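Local coordinates for SWI/SNF-related matrix-associated actin-dependent regulator of chromatin subfamily A-like protein 1 (Mus musculus, PDB 4O66) that probably remodels DNA at stalled replication forks as an ATP-dependent SNF2-family enzyme, its HARP domain recognising the structured nucleic acid substrate, at residues 23-28 / 48-52. Numbering follows the deposited sequence.
Sequences RVKIGY and TKTWD. With SO4 (sulfate ion), chain E.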
ATOM      1  N   ARG A  23       2.874  16.690   1.313  1.00 16.40           N
ATOM      2  CA  ARG A  23       1.855  15.717   1.719  1.00 13.42           C
ATOM      3  C   ARG A  23       2.378  14.850   2.846  1.00 12.11           C
ATOM      4  O   ARG A  23       3.580  14.640   2.956  1.00 15.41           O
ATOM      5  CB  ARG A  23       1.457  14.840   0.549  1.00 17.85           C
ATOM      6  CG  ARG A  23       0.838  15.554  -0.659  1.00 28.68           C
ATOM      7  CD  ARG A  23       0.717  14.565  -1.813  1.00 30.53           C
ATOM      8  NE  ARG A  23       0.398  15.203  -3.098  1.00 64.14           N
ATOM      9  CZ  ARG A  23       0.477  14.600  -4.291  1.00 68.49           C
ATOM     10  NH1 ARG A  23       0.883  13.331  -4.394  1.00 50.23           N
ATOM     11  NH2 ARG A  23       0.160  15.269  -5.399  1.00 55.21           N
ATOM     12  N   VAL A  24       1.497  14.335   3.696  1.00 10.12           N
ATOM     13  CA  VAL A  24       1.947  13.386   4.704  1.00  9.40           C
ATOM     14  C   VAL A  24       1.405  12.010   4.334  1.00 15.01           C
ATOM     15  O   VAL A  24       0.218  11.855   4.170  1.00 13.42           O
ATOM     16  CB  VAL A  24       1.499  13.756   6.108  1.00  9.59           C
ATOM     17  CG1 VAL A  24       1.944  12.702   7.105  1.00 10.39           C
ATOM     18  CG2 VAL A  24       2.042  15.116   6.484  1.00 13.98           C
ATOM     19  N   LYS A  25       2.303  11.033   4.180  1.00 19.61           N
ATOM     20  CA  LYS A  25       1.960   9.671   3.740  1.00 16.56           C
ATOM     21  C   LYS A  25       2.292   8.678   4.822  1.00 24.51           C
ATOM     22  O   LYS A  25       3.418   8.691   5.312  1.00 21.88           O
ATOM     23  CB  LYS A  25       2.733   9.301   2.479  1.00 18.74           C
ATOM     24  CG  LYS A  25       2.473  10.223   1.271  1.00 20.52           C
ATOM     25  CD  LYS A  25       0.966  10.299   0.924  1.00 26.80           C
ATOM     26  CE  LYS A  25       0.458   8.984   0.352  1.00 27.98           C
ATOM     27  NZ  LYS A  25       0.993   8.884  -1.014  1.00 28.25           N
ATOM     28  N   ILE A  26       1.350   7.806   5.191  1.00 16.34           N
ATOM     29  CA  ILE A  26       1.653   6.785   6.209  1.00 20.34           C
ATOM     30  C   ILE A  26       2.200   5.492   5.587  1.00 18.24           C
ATOM     31  O   ILE A  26       1.680   4.999   4.604  1.00 21.04           O
ATOM     32  CB  ILE A  26       0.423   6.459   7.073  1.00 20.79           C
ATOM     33  CG1 ILE A  26      -0.057   7.721   7.789  1.00 20.67           C
ATOM     34  CG2 ILE A  26       0.745   5.413   8.088  1.00 17.86           C
ATOM     35  CD1 ILE A  26       1.034   8.532   8.420  1.00 16.81           C
ATOM     36  N   GLY A  27       3.288   4.982   6.147  1.00 20.27           N
ATOM     37  CA  GLY A  27       3.998   3.850   5.559  1.00 12.20           C
ATOM     38  C   GLY A  27       3.220   2.550   5.717  1.00 18.88           C
ATOM     39  O   GLY A  27       2.258   2.480   6.485  1.00 20.64           O
ATOM     40  N   TYR A  28       3.669   1.514   5.018  1.00 16.19           N
ATOM     41  CA  TYR A  28       3.084   0.175   5.081  1.00 19.13           C
ATOM     42  C   TYR A  28       3.822  -0.626   6.143  1.00 24.73           C
ATOM     43  O   TYR A  28       4.682  -0.066   6.822  1.00 27.52           O
ATOM     44  CB  TYR A  28       3.176  -0.489   3.717  1.00 11.98           C
ATOM     45  CG  TYR A  28       2.490   0.325   2.636  1.00 19.95           C
ATOM     46  CD1 TYR A  28       1.114   0.365   2.557  1.00 13.14           C
ATOM     47  CD2 TYR A  28       3.227   1.064   1.709  1.00 19.69           C
ATOM     48  CE1 TYR A  28       0.482   1.095   1.571  1.00 15.41           C
ATOM     49  CE2 TYR A  28       2.599   1.801   0.733  1.00 12.74           C
ATOM     50  CZ  TYR A  28       1.219   1.823   0.665  1.00 16.65           C
ATOM     51  OH  TYR A  28       0.584   2.546  -0.345  1.00 11.60           O
ATOM     52  N   THR A  48       5.337   9.138  -4.743  1.00 14.95           N
ATOM     53  CA  THR A  48       4.247   9.259  -3.787  1.00 10.97           C
ATOM     54  C   THR A  48       4.275   8.255  -2.656  1.00  9.02           C
ATOM     55  O   THR A  48       3.510   8.387  -1.712  1.00 15.63           O
ATOM     56  CB  THR A  48       2.898   9.161  -4.472  1.00 19.39           C
ATOM     57  OG1 THR A  48       2.710   7.842  -5.001  1.00 14.34           O
ATOM     58  CG2 THR A  48       2.843  10.164  -5.609  1.00 22.05           C
ATOM     59  N   LYS A  49       5.175   7.289  -2.743  1.00  9.24           N
ATOM     60  CA  LYS A  49       5.286   6.215  -1.749  1.00 16.73           C
ATOM     61  C   LYS A  49       3.999   5.355  -1.654  1.00 15.81           C
ATOM     62  O   LYS A  49       3.620   4.877  -0.574  1.00 18.07           O
ATOM     63  CB  LYS A  49       5.625   6.775  -0.382  1.00 14.74           C
ATOM     64  CG  LYS A  49       6.830   7.721  -0.341  1.00 15.42           C
ATOM     65  CD  LYS A  49       8.049   7.166  -0.970  1.00 15.55           C
ATOM     66  CE  LYS A  49       9.205   8.174  -0.745  1.00 24.82           C
ATOM     67  NZ  LYS A  49      10.206   8.054  -1.813  1.00 11.98           N
ATOM     68  N   THR A  50       3.341   5.180  -2.800  1.00 12.20           N
ATOM     69  CA  THR A  50       2.051   4.467  -2.859  1.00 12.97           C
ATOM     70  C   THR A  50       2.090   3.307  -3.842  1.00 10.15           C
ATOM     71  O   THR A  50       2.645   3.454  -4.913  1.00 13.11           O
ATOM     72  CB  THR A  50       0.907   5.412  -3.277  1.00 15.67           C
ATOM     73  OG1 THR A  50       0.731   6.424  -2.284  1.00 14.59           O
ATOM     74  CG2 THR A  50      -0.426   4.666  -3.391  1.00  9.87           C
ATOM     75  N   TRP A  51       1.440   2.196  -3.482  1.00 10.24           N
ATOM     76  CA  TRP A  51       1.313   1.008  -4.339  1.00 12.46           C
ATOM     77  C   TRP A  51      -0.015   0.998  -5.068  1.00  8.18           C
ATOM     78  O   TRP A  51      -1.045   1.305  -4.487  1.00 14.40           O
ATOM     79  CB  TRP A  51       1.421  -0.260  -3.509  1.00  7.71           C
ATOM     80  CG  TRP A  51       2.831  -0.593  -3.018  1.00 11.66           C
ATOM     81  CD1 TRP A  51       3.420  -0.170  -1.878  1.00 16.82           C
ATOM     82  CD2 TRP A  51       3.764  -1.466  -3.644  1.00 19.35           C
ATOM     83  NE1 TRP A  51       4.670  -0.705  -1.753  1.00 12.04           N
ATOM     84  CE2 TRP A  51       4.914  -1.500  -2.833  1.00 17.29           C
ATOM     85  CE3 TRP A  51       3.751  -2.201  -4.825  1.00 12.56           C
ATOM     86  CZ2 TRP A  51       6.020  -2.253  -3.148  1.00 18.03           C
ATOM     87  CZ3 TRP A  51       4.850  -2.943  -5.142  1.00 20.23           C
ATOM     88  CH2 TRP A  51       5.977  -2.969  -4.306  1.00 23.85           C
ATOM     89  N   ASP A  52      -0.004   0.686  -6.341  1.00 10.36           N
ATOM     90  CA  ASP A  52      -1.274   0.469  -7.012  1.00 11.63           C
ATOM     91  C   ASP A  52      -1.245  -0.835  -7.795  1.00 11.77           C
ATOM     92  O   ASP A  52      -0.166  -1.390  -8.066  1.00 15.92           O
ATOM     93  CB  ASP A  52      -1.625   1.640  -7.922  1.00 13.52           C
ATOM     94  CG  ASP A  52      -0.585   1.883  -8.978  1.00 16.88           C
ATOM     95  OD1 ASP A  52      -0.670   1.273 -10.067  1.00 16.16           O
ATOM     96  OD2 ASP A  52       0.337   2.682  -8.717  1.00 13.61           O
TER
HETATM   97  S   SO4 E 301      -1.503   9.052  -3.919  1.00 37.91           S
HETATM   98  O1  SO4 E 301      -1.649  10.314  -4.648  1.00 27.06           O
HETATM   99  O2  SO4 E 301      -0.828   8.084  -4.789  1.00 25.77           O
HETATM  100  O3  SO4 E 301      -0.724   9.308  -2.706  1.00 34.42           O
HETATM  101  O4  SO4 E 301      -2.807   8.516  -3.524  1.00 32.56           O
HETATM  102  O   HOH W   1       3.641   5.554   2.156  1.00 19.49           O
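Lys-25 and Tyr-28 reach across to residues 48-52 and join two antiparallel beta hairpins of the HARP domain, showing how strands that share no backbone bonds can be linked through side chains. The ammonium of Lys-25 binds both the carbonyl oxygen of Thr-48 (NZ to O 2.7 Å) and the hydroxyl of Thr-50 (NZ to OG1 2.8 Å). It meets the carbonyl obliquely, tilted 25° from its plane. Successive bends at chi2, chi3 and chi4 curl the lysine chain back, so that its CG also lies close to the Thr-48 oxygen that NZ binds.

Tyr-28 makes the second link. Its hydroxyl accepts the backbone N-H of Trp-51 in a long but nearly straight bond (N to OH 3.3 Å, 162°). The indole then turns an edge toward the phenol face in an offset edge-to-face pair, the planes at 72°, with Trp-51 CD1 3.4 Å from Tyr-28 CE2. Between the two links, a water donates to Ile-26 O and Lys-49 O.

In the next shell, Lys-49 and Thr-50 form a G1 beta bulge opposite Asp-45, whose carboxylate also receives the Thr-48 N-H. This turn geometry, with the Asp-45 bond to Thr-48, probably helps to place the carbonyl and hydroxyl that Lys-25 uses. Phe-36 of helix 30-38 meets both aromatic rings, while the strand of Lys-25 pairs with strand 13-18.

A sulfate, probably from the crystallisation liquor, lies beside Lys-25, with Arg-23 farther off; such an anion site is consistent with a place for a DNA phosphate, though that remains an inference. Arg-23 extends alongside Thr-48, whose methyl CG2 lies at the guanidinium edge, 3.9 Å from Arg-23 NH1.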